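Local coordinates for protein putative rRNA methyltransferase (Sorangium cellulosum, PDB 4RWZ) that probably methylates an adenine of 16S rRNA in the 30S ribosomal subunit, conferring resistance to aminoglycoside antibiotics, at residues 179-184 and 207-212; 102-107 and 136-141; 110-115 and 153-158. All coordinates share one frame; numbering follows the deposited sequence.

Contact 1 of 3, residues 179-184 and 207-212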
loop_
_atom_site.group_PDB
_atom_site.type_symbol
_atom_site.label_atom_id
_atom_site.label_comp_id
_atom_site.label_asym_id
_atom_site.label_seq_id
_atom_site.Cartn_x
_atom_site.Cartn_y
_atom_site.Cartn_z
ATOM N N ARG A 179 7.686 -14.560 -2.173
ATOM C CA ARG A 179 8.246 -15.299 -1.034
ATOM C C ARG A 179 7.250 -16.250 -0.449
ATOM O O ARG A 179 7.467 -17.441 -0.411
ATOM C CB ARG A 179 8.745 -14.324 0.027
ATOM C CG ARG A 179 9.942 -13.532 -0.481
ATOM C CD ARG A 179 11.106 -14.485 -0.847
ATOM N NE ARG A 179 12.298 -13.762 -1.303
ATOM C CZ ARG A 179 13.349 -14.338 -1.880
ATOM N NH1 ARG A 179 13.354 -15.645 -2.101
ATOM N NH2 ARG A 179 14.380 -13.603 -2.267
ATOM N N THR A 180 6.150 -15.726 0.031
ATOM C CA THR A 180 5.165 -16.527 0.719
ATOM C C THR A 180 3.855 -16.498 -0.049
ATOM O O THR A 180 3.445 -15.443 -0.528
ATOM C CB THR A 180 4.935 -15.916 2.126
ATOM O OG1 THR A 180 6.125 -16.094 2.901
ATOM C CG2 THR A 180 3.731 -16.527 2.832
ATOM N N SER A 181 3.207 -17.652 -0.162
ATOM C CA SER A 181 1.832 -17.696 -0.668
ATOM C C SER A 181 1.090 -18.737 0.199
ATOM O O SER A 181 1.335 -19.928 0.074
ATOM C CB SER A 181 1.832 -18.078 -2.145
ATOM O OG SER A 181 0.528 -18.136 -2.699
ATOM N N GLU A 182 0.206 -18.296 1.088
ATOM C CA GLU A 182 -0.458 -19.222 2.012
ATOM C C GLU A 182 -1.890 -18.842 2.312
ATOM O O GLU A 182 -2.231 -17.672 2.259
ATOM C CB GLU A 182 0.300 -19.332 3.332
ATOM C CG GLU A 182 1.757 -19.666 3.167
ATOM C CD GLU A 182 2.526 -19.635 4.472
ATOM O OE1 GLU A 182 1.993 -19.079 5.466
ATOM O OE2 GLU A 182 3.667 -20.166 4.495
ATOM N N ILE A 183 -2.720 -19.825 2.635
ATOM C CA ILE A 183 -4.048 -19.545 3.176
ATOM C C ILE A 183 -3.915 -19.144 4.647
ATOM O O ILE A 183 -3.224 -19.820 5.395
ATOM C CB ILE A 183 -4.928 -20.802 3.105
ATOM C CG1 ILE A 183 -4.945 -21.331 1.670
ATOM C CG2 ILE A 183 -6.343 -20.510 3.621
ATOM C CD1 ILE A 183 -5.832 -20.567 0.762
ATOM N N VAL A 184 -4.564 -18.060 5.056
ATOM C CA VAL A 184 -4.519 -17.575 6.446
ATOM C C VAL A 184 -5.461 -18.407 7.319
ATOM O O VAL A 184 -6.686 -18.220 7.305
ATOM C CB VAL A 184 -4.959 -16.091 6.542
ATOM C CG1 VAL A 184 -5.063 -15.631 8.016
ATOM C CG2 VAL A 184 -4.011 -15.199 5.772
ATOM N N ARG A 207 -6.011 -15.106 1.521
ATOM C CA ARG A 207 -4.696 -15.571 1.104
ATOM C C ARG A 207 -3.666 -14.499 1.459
ATOM O O ARG A 207 -3.929 -13.294 1.345
ATOM C CB ARG A 207 -4.678 -15.877 -0.406
ATOM C CG ARG A 207 -3.276 -15.835 -1.093
ATOM C CD ARG A 207 -2.692 -17.197 -1.577
ATOM N NE ARG A 207 -3.693 -18.220 -1.922
ATOM C CZ ARG A 207 -3.463 -19.537 -1.901
ATOM N NH1 ARG A 207 -2.256 -19.996 -1.586
ATOM N NH2 ARG A 207 -4.424 -20.403 -2.213
ATOM N N LEU A 208 -2.502 -14.942 1.905
ATOM C CA LEU A 208 -1.378 -14.039 2.155
ATOM C C LEU A 208 -0.362 -14.217 1.054
ATOM O O LEU A 208 0.034 -15.338 0.749
ATOM C CB LEU A 208 -0.741 -14.390 3.492
ATOM C CG LEU A 208 0.626 -13.779 3.779
ATOM C CD1 LEU A 208 0.556 -12.263 3.975
ATOM C CD2 LEU A 208 1.249 -14.499 5.038
ATOM N N LEU A 209 -0.004 -13.129 0.375
ATOM C CA LEU A 209 0.975 -13.242 -0.685
ATOM C C LEU A 209 2.031 -12.204 -0.369
ATOM O O LEU A 209 1.684 -11.059 -0.121
ATOM C CB LEU A 209 0.316 -12.919 -2.036
ATOM C CG LEU A 209 1.181 -12.931 -3.297
ATOM C CD1 LEU A 209 1.680 -14.348 -3.523
ATOM C CD2 LEU A 209 0.301 -12.448 -4.467
ATOM N N THR A 210 3.303 -12.569 -0.347
ATOM C CA THR A 210 4.319 -11.562 -0.038
ATOM C C THR A 210 5.404 -11.666 -1.099
ATOM O O THR A 210 5.575 -12.698 -1.738
ATOM C CB THR A 210 4.994 -11.733 1.376
ATOM O OG1 THR A 210 5.833 -12.893 1.363
ATOM C CG2 THR A 210 3.951 -11.820 2.510
ATOM N N ALA A 211 6.097 -10.565 -1.358
ATOM C CA ALA A 211 7.198 -10.626 -2.292
ATOM C C ALA A 211 8.263 -9.620 -1.906
ATOM O O ALA A 211 7.978 -8.610 -1.245
ATOM C CB ALA A 211 6.696 -10.351 -3.740
ATOM N N GLU A 212 9.482 -9.892 -2.311
ATOM C CA GLU A 212 10.603 -9.018 -1.961
ATOM C C GLU A 212 10.996 -8.159 -3.159
ATOM O O GLU A 212 11.118 -8.678 -4.265
ATOM C CB GLU A 212 11.816 -9.873 -1.535
ATOM C CG GLU A 212 13.063 -9.038 -1.179
ATOM C CD GLU A 212 14.264 -9.920 -0.781
ATOM O OE1 GLU A 212 14.067 -11.119 -0.549
ATOM O OE2 GLU A 212 15.400 -9.423 -0.741
#
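A classic beta bulge, in which R179 and T180 both face T210, interrupts the antiparallel pairing of the last two strands of a class I methyltransferase fold. R179 N donates almost straight to T210 O at 2.8 Å (175°). The N-H of T180 is taken up by a side chain instead: T210 OG1 accepts from T180 N at 3.1 Å, because chi1 of 70° sets this hydroxyl between its own backbone N and carbonyl carbon. T180 O still accepts from T210 N, and beyond it E182 and L208 form a hydrogen-bonded pair, L208 N reaching E182 O at 2.8 Å and E182 N bonding back to L208 O. T180 and L208 share a face, with T180 CG2 against L208 CD2 (3.9 Å). On the other face R207 lays its guanidinium against I183, whose CD1 lies 3.3 Å from R207 NH2. At the far end R179 grips E212 side-on, the planes 40° apart; the bond from R179 NH2 to E212 OE1 is the shorter at 3.0 Å. The T210 hydroxyl thus takes the N-H displaced by the bulge, while a salt bridge whose two nitrogens share one oxygen through bent bonds adds side-chain contact on the partly exposed surface.

Contact 2 of 3, residues 102-107 and 136-141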
loop_
_atom_site.group_PDB
_atom_site.type_symbol
_atom_site.label_atom_id
_atom_site.label_comp_id
_atom_site.label_asym_id
_atom_site.label_seq_id
_atom_site.Cartn_x
_atom_site.Cartn_y
_atom_site.Cartn_z
ATOM N N THR A 102 1.916 -2.487 2.217
ATOM C CA THR A 102 0.809 -3.392 2.507
ATOM C C THR A 102 -0.420 -3.116 1.622
ATOM O O THR A 102 -0.718 -1.958 1.264
ATOM C CB THR A 102 0.390 -3.333 4.001
ATOM O OG1 THR A 102 0.064 -1.966 4.342
ATOM C CG2 THR A 102 1.550 -3.867 4.907
ATOM N N LEU A 103 -1.085 -4.201 1.195
ATOM C CA LEU A 103 -2.405 -4.080 0.511
ATOM C C LEU A 103 -3.321 -4.998 1.280
ATOM O O LEU A 103 -3.243 -6.222 1.141
ATOM C CB LEU A 103 -2.332 -4.547 -0.938
ATOM C CG LEU A 103 -1.540 -3.531 -1.787
ATOM C CD1 LEU A 103 -0.211 -4.067 -1.884
ATOM C CD2 LEU A 103 -2.089 -3.225 -3.150
ATOM N N ASN A 104 -4.173 -4.410 2.106
ATOM C CA ASN A 104 -5.071 -5.177 2.987
ATOM C C ASN A 104 -6.455 -5.206 2.392
ATOM O O ASN A 104 -7.125 -4.184 2.381
ATOM C CB ASN A 104 -5.172 -4.487 4.343
ATOM C CG ASN A 104 -3.889 -4.584 5.118
ATOM O OD1 ASN A 104 -3.327 -5.657 5.200
ATOM N ND2 ASN A 104 -3.401 -3.467 5.659
ATOM N N PHE A 105 -6.872 -6.369 1.914
ATOM C CA PHE A 105 -8.206 -6.520 1.312
ATOM C C PHE A 105 -8.502 -5.543 0.183
ATOM O O PHE A 105 -9.501 -4.814 0.224
ATOM C CB PHE A 105 -9.291 -6.422 2.390
ATOM C CG PHE A 105 -9.102 -7.449 3.481
ATOM C CD1 PHE A 105 -9.287 -8.789 3.199
ATOM C CD2 PHE A 105 -8.727 -7.086 4.755
ATOM C CE1 PHE A 105 -9.089 -9.771 4.186
ATOM C CE2 PHE A 105 -8.536 -8.076 5.736
ATOM C CZ PHE A 105 -8.727 -9.407 5.423
ATOM N N PRO A 106 -7.643 -5.528 -0.841
ATOM C CA PRO A 106 -7.883 -4.631 -1.986
ATOM C C PRO A 106 -9.221 -4.972 -2.674
ATOM O O PRO A 106 -9.611 -6.131 -2.703
ATOM C CB PRO A 106 -6.724 -4.988 -2.963
ATOM C CG PRO A 106 -6.331 -6.402 -2.584
ATOM C CD PRO A 106 -6.458 -6.373 -1.030
ATOM N N TRP A 107 -9.901 -3.991 -3.216
ATOM C CA TRP A 107 -11.127 -4.253 -3.963
ATOM C C TRP A 107 -10.827 -5.069 -5.239
ATOM O O TRP A 107 -9.662 -5.228 -5.611
ATOM C CB TRP A 107 -11.750 -2.928 -4.361
ATOM C CG TRP A 107 -12.459 -2.240 -3.215
ATOM C CD1 TRP A 107 -12.600 -2.677 -1.929
ATOM C CD2 TRP A 107 -13.128 -0.990 -3.303
ATOM N NE1 TRP A 107 -13.344 -1.743 -1.201
ATOM C CE2 TRP A 107 -13.678 -0.708 -2.035
ATOM C CE3 TRP A 107 -13.323 -0.082 -4.346
ATOM C CZ2 TRP A 107 -14.425 0.475 -1.779
ATOM C CZ3 TRP A 107 -14.063 1.068 -4.092
ATOM C CH2 TRP A 107 -14.600 1.325 -2.821
ATOM N N ILE A 136 3.311 -6.953 1.034
ATOM C CA ILE A 136 2.482 -7.928 1.760
ATOM C C ILE A 136 1.001 -7.686 1.364
ATOM O O ILE A 136 0.482 -6.589 1.553
ATOM C CB ILE A 136 2.574 -7.676 3.251
ATOM C CG1 ILE A 136 4.050 -7.778 3.689
ATOM C CG2 ILE A 136 1.735 -8.739 4.023
ATOM C CD1 ILE A 136 4.276 -7.593 5.249
ATOM N N ALA A 137 0.350 -8.688 0.810
ATOM C CA ALA A 137 -1.034 -8.518 0.370
ATOM C C ALA A 137 -1.917 -9.550 1.088
ATOM O O ALA A 137 -1.581 -10.757 1.141
ATOM C CB ALA A 137 -1.140 -8.659 -1.156
ATOM N N LEU A 138 -3.047 -9.074 1.611
ATOM C CA LEU A 138 -4.063 -9.960 2.203
ATOM C C LEU A 138 -5.234 -9.959 1.241
ATOM O O LEU A 138 -5.899 -8.924 1.075
ATOM C CB LEU A 138 -4.559 -9.456 3.546
ATOM C CG LEU A 138 -3.719 -9.897 4.746
ATOM C CD1 LEU A 138 -3.755 -11.414 4.934
ATOM C CD2 LEU A 138 -2.296 -9.443 4.568
ATOM N N LEU A 139 -5.506 -11.107 0.638
ATOM C CA LEU A 139 -6.381 -11.165 -0.539
ATOM C C LEU A 139 -7.649 -11.942 -0.188
ATOM O O LEU A 139 -7.564 -13.064 0.304
ATOM C CB LEU A 139 -5.671 -11.848 -1.721
ATOM C CG LEU A 139 -4.333 -11.243 -2.192
ATOM C CD1 LEU A 139 -3.788 -12.014 -3.392
ATOM C CD2 LEU A 139 -4.499 -9.769 -2.477
ATOM N N ASN A 140 -8.816 -11.392 -0.497
ATOM C CA ASN A 140 -10.046 -12.050 -0.105
ATOM C C ASN A 140 -11.055 -11.642 -1.171
ATOM O O ASN A 140 -11.114 -10.465 -1.557
ATOM C CB ASN A 140 -10.429 -11.545 1.288
ATOM C CG ASN A 140 -11.707 -12.152 1.809
ATOM O OD1 ASN A 140 -12.779 -11.896 1.282
ATOM N ND2 ASN A 140 -11.589 -12.990 2.837
ATOM N N GLN A 141 -11.803 -12.627 -1.680
ATOM C CA GLN A 141 -12.691 -12.407 -2.806
ATOM C C GLN A 141 -14.068 -11.917 -2.437
ATOM O O GLN A 141 -14.903 -11.697 -3.318
ATOM C CB GLN A 141 -12.813 -13.696 -3.629
ATOM C CG GLN A 141 -11.520 -14.070 -4.268
ATOM C CD GLN A 141 -11.685 -15.148 -5.281
ATOM O OE1 GLN A 141 -12.800 -15.442 -5.715
ATOM N NE2 GLN A 141 -10.574 -15.761 -5.666
HETATM O O HOH W 1 -9.087 -8.630 -1.526
#
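L103 and A137 pair in parallel between strands 98-104 and 133-139, the fourth and fifth strands of the Rossmann-like methyltransferase core, which are joined by a beta-alpha-beta crossover. L103 uses both its backbone polar atoms here: its N donates to I136 O and its O accepts from L138 N, each bond 2.9 Å long. Next along, F105 N donates to L138 O at 2.9 Å, but with a bend at the hydrogen (142°), since F105 has already left the strand for a left-handed backbone conformation. With that turn, and CG anti to the carbonyl carbon (chi1 -57°), the phenyl ring comes edge-on to N140, whose CB lies in the ring plane 3.5 Å from F105 CD1; ring and amide stand 70° apart. P106 CD lies against L138 O at 3.4 Å, and P106 CG packs on L139 CD2 at 3.8 Å. The small A137 side chain lies beside L103, with L103 CB 4.3 Å from A137 CB, while beta-branched T102 and I136, whose residue types suit an extended backbone, lie on the opposite face. There N104 and L138 run side by side.

Farther out, T102 OG1 bonds to D30 of the neighbouring strand 26-31. The amide of N140 is held from both ends, by S142 OG on OD1 and by T206 OG1 on ND2. Helix 108-115 covers the L103 and L139 side, and W107 stands at its N-cap. Where the two segments part beyond the sheet, one water bridges them, donating to P106 O at 2.8 Å and accepting from N140 N at 3.0 Å.

Contact 3 of 3, residues 110-115 and 153-158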
loop_
_atom_site.group_PDB
_atom_site.type_symbol
_atom_site.label_atom_id
_atom_site.label_comp_id
_atom_site.label_asym_id
_atom_site.label_seq_id
_atom_site.Cartn_x
_atom_site.Cartn_y
_atom_site.Cartn_z
ATOM N N LEU A 110 -8.029 -4.218 -8.030
ATOM C CA LEU A 110 -6.636 -4.309 -7.578
ATOM C C LEU A 110 -6.283 -5.700 -7.209
ATOM O O LEU A 110 -5.147 -6.125 -7.431
ATOM C CB LEU A 110 -6.398 -3.396 -6.382
ATOM C CG LEU A 110 -4.971 -3.347 -5.781
ATOM C CD1 LEU A 110 -3.914 -3.195 -6.906
ATOM C CD2 LEU A 110 -4.924 -2.149 -4.839
ATOM N N LEU A 111 -7.228 -6.431 -6.639
ATOM C CA LEU A 111 -7.065 -7.853 -6.398
ATOM C C LEU A 111 -6.726 -8.552 -7.705
ATOM O O LEU A 111 -5.787 -9.361 -7.775
ATOM C CB LEU A 111 -8.366 -8.447 -5.834
ATOM C CG LEU A 111 -8.463 -9.971 -5.686
ATOM C CD1 LEU A 111 -7.382 -10.489 -4.743
ATOM C CD2 LEU A 111 -9.865 -10.382 -5.178
ATOM N N SER A 112 -7.512 -8.262 -8.734
ATOM C CA SER A 112 -7.217 -8.888 -10.030
ATOM C C SER A 112 -5.828 -8.559 -10.549
ATOM O O SER A 112 -5.134 -9.404 -11.111
ATOM C CB SER A 112 -8.222 -8.450 -11.098
ATOM O OG SER A 112 -9.502 -8.806 -10.651
ATOM N N ALA A 113 -5.435 -7.309 -10.392
ATOM C CA ALA A 113 -4.131 -6.873 -10.862
ATOM C C ALA A 113 -3.037 -7.674 -10.139
ATOM O O ALA A 113 -1.961 -7.882 -10.700
ATOM C CB ALA A 113 -3.950 -5.325 -10.642
ATOM N N LEU A 114 -3.267 -8.101 -8.880
ATOM C CA LEU A 114 -2.199 -8.832 -8.153
ATOM C C LEU A 114 -2.189 -10.324 -8.464
ATOM O O LEU A 114 -1.137 -11.029 -8.316
ATOM C CB LEU A 114 -2.358 -8.661 -6.596
ATOM C CG LEU A 114 -2.217 -7.198 -6.131
ATOM C CD1 LEU A 114 -2.757 -7.102 -4.646
ATOM C CD2 LEU A 114 -0.772 -6.777 -6.147
ATOM N N VAL A 115 -3.341 -10.847 -8.901
ATOM C CA VAL A 115 -3.401 -12.308 -9.145
ATOM C C VAL A 115 -3.408 -12.708 -10.613
ATOM O O VAL A 115 -3.172 -13.892 -10.914
ATOM C CB VAL A 115 -4.560 -13.014 -8.404
ATOM C CG1 VAL A 115 -4.459 -12.733 -6.879
ATOM C CG2 VAL A 115 -5.909 -12.572 -8.930
ATOM N N LEU A 153 -14.928 -11.813 -15.025
ATOM C CA LEU A 153 -14.612 -13.187 -15.286
ATOM C C LEU A 153 -14.094 -13.678 -13.948
ATOM O O LEU A 153 -13.797 -12.877 -13.045
ATOM C CB LEU A 153 -13.546 -13.308 -16.373
ATOM C CG LEU A 153 -13.980 -13.178 -17.836
ATOM C CD1 LEU A 153 -14.521 -11.793 -18.156
ATOM C CD2 LEU A 153 -12.827 -13.547 -18.786
ATOM N N GLY A 154 -14.000 -14.987 -13.798
ATOM C CA GLY A 154 -13.522 -15.568 -12.565
ATOM C C GLY A 154 -12.047 -15.314 -12.363
ATOM O O GLY A 154 -11.314 -15.098 -13.314
ATOM N N LEU A 155 -11.635 -15.215 -11.106
ATOM C CA LEU A 155 -10.226 -15.069 -10.766
ATOM C C LEU A 155 -9.579 -16.437 -10.560
ATOM O O LEU A 155 -10.227 -17.385 -10.122
ATOM C CB LEU A 155 -10.049 -14.162 -9.542
ATOM C CG LEU A 155 -10.496 -12.722 -9.856
ATOM C CD1 LEU A 155 -10.498 -11.814 -8.608
ATOM C CD2 LEU A 155 -9.617 -12.105 -10.930
ATOM N N PRO A 156 -8.288 -16.548 -10.871
ATOM C CA PRO A 156 -7.663 -17.860 -10.718
ATOM C C PRO A 156 -7.438 -18.243 -9.262
ATOM O O PRO A 156 -7.313 -17.373 -8.411
ATOM C CB PRO A 156 -6.310 -17.670 -11.412
ATOM C CG PRO A 156 -6.000 -16.214 -11.248
ATOM C CD PRO A 156 -7.336 -15.513 -11.320
ATOM N N GLU A 157 -7.435 -19.545 -8.995
ATOM C CA GLU A 157 -7.023 -20.075 -7.708
ATOM C C GLU A 157 -5.511 -19.997 -7.635
ATOM O O GLU A 157 -4.815 -20.324 -8.608
ATOM N N LEU A 158 -4.982 -19.551 -6.503
ATOM C CA LEU A 158 -3.534 -19.416 -6.401
ATOM C C LEU A 158 -2.852 -20.732 -5.975
ATOM O O LEU A 158 -2.207 -20.804 -4.949
ATOM C CB LEU A 158 -3.185 -18.261 -5.460
ATOM C CG LEU A 158 -2.855 -16.898 -6.094
ATOM C CD1 LEU A 158 -3.817 -16.597 -7.203
ATOM C CD2 LEU A 158 -2.903 -15.794 -5.065
#
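V115 and L155 are the main side chains between the end of helix 108-115 and the irregular segment 153-158, and both have their CB atoms directed at the other segment. L155 reaches in with CG anti to its carbonyl carbon (chi1 -65°), and its two methyls divide the work. CD1 meets L111 CD2 at 3.8 Å where these leucines cross obliquely, whereas CD2 lies 3.3 Å from S112 OG. That hydroxyl spends its hydrogen bond on A108 O, one turn back in the helix, which explains how serine can sit beside a leucine methyl. V115 spreads its branches: CG2 leans obliquely on the proline ring, 4.0 Å from P156 CD, and lies 4.2 Å from L155 CD2, while CG1 meets L158 at about a right angle, 3.9 Å from both L158 CD1 and L158 CD2. P156 CG also lies 3.7 Å from V115 O, a carbonyl near the helix end that accepts from W162 NE1. Branched valine thus touches three partners, and proline, with its restricted phi, suits the extended path here. Such apolar packing is that of a loop laid along a helix flank: the connection leading from the fifth strand of the class I methyltransferase sheet to helix 160-172 is fastened over the helix that follows the fourth.

In the fold
From the N terminus, segment 102-107 ends strand 98-104 and leads directly into 110-115. Contact 2 closes the loop first, after two helices, when 136-141 returns beside 102-107. The chain then runs on to 153-158 and comes back over 110-115, so contacts 2 and 3 cross: their segments alternate. They also touch, L139 packing on the helix that contact 3 covers. Contact 1 follows in series, beyond helix 160-172; it joins strands 176-183 and 207-213 across a connection that is largely unmodelled. Strand 207-213 lies next to strand 133-139, with R207 O and L209 O probably bonded to L139 N and A137 N, so contacts 1 and 2 belong to one continuous sheet, flanked by the helix of contact 3.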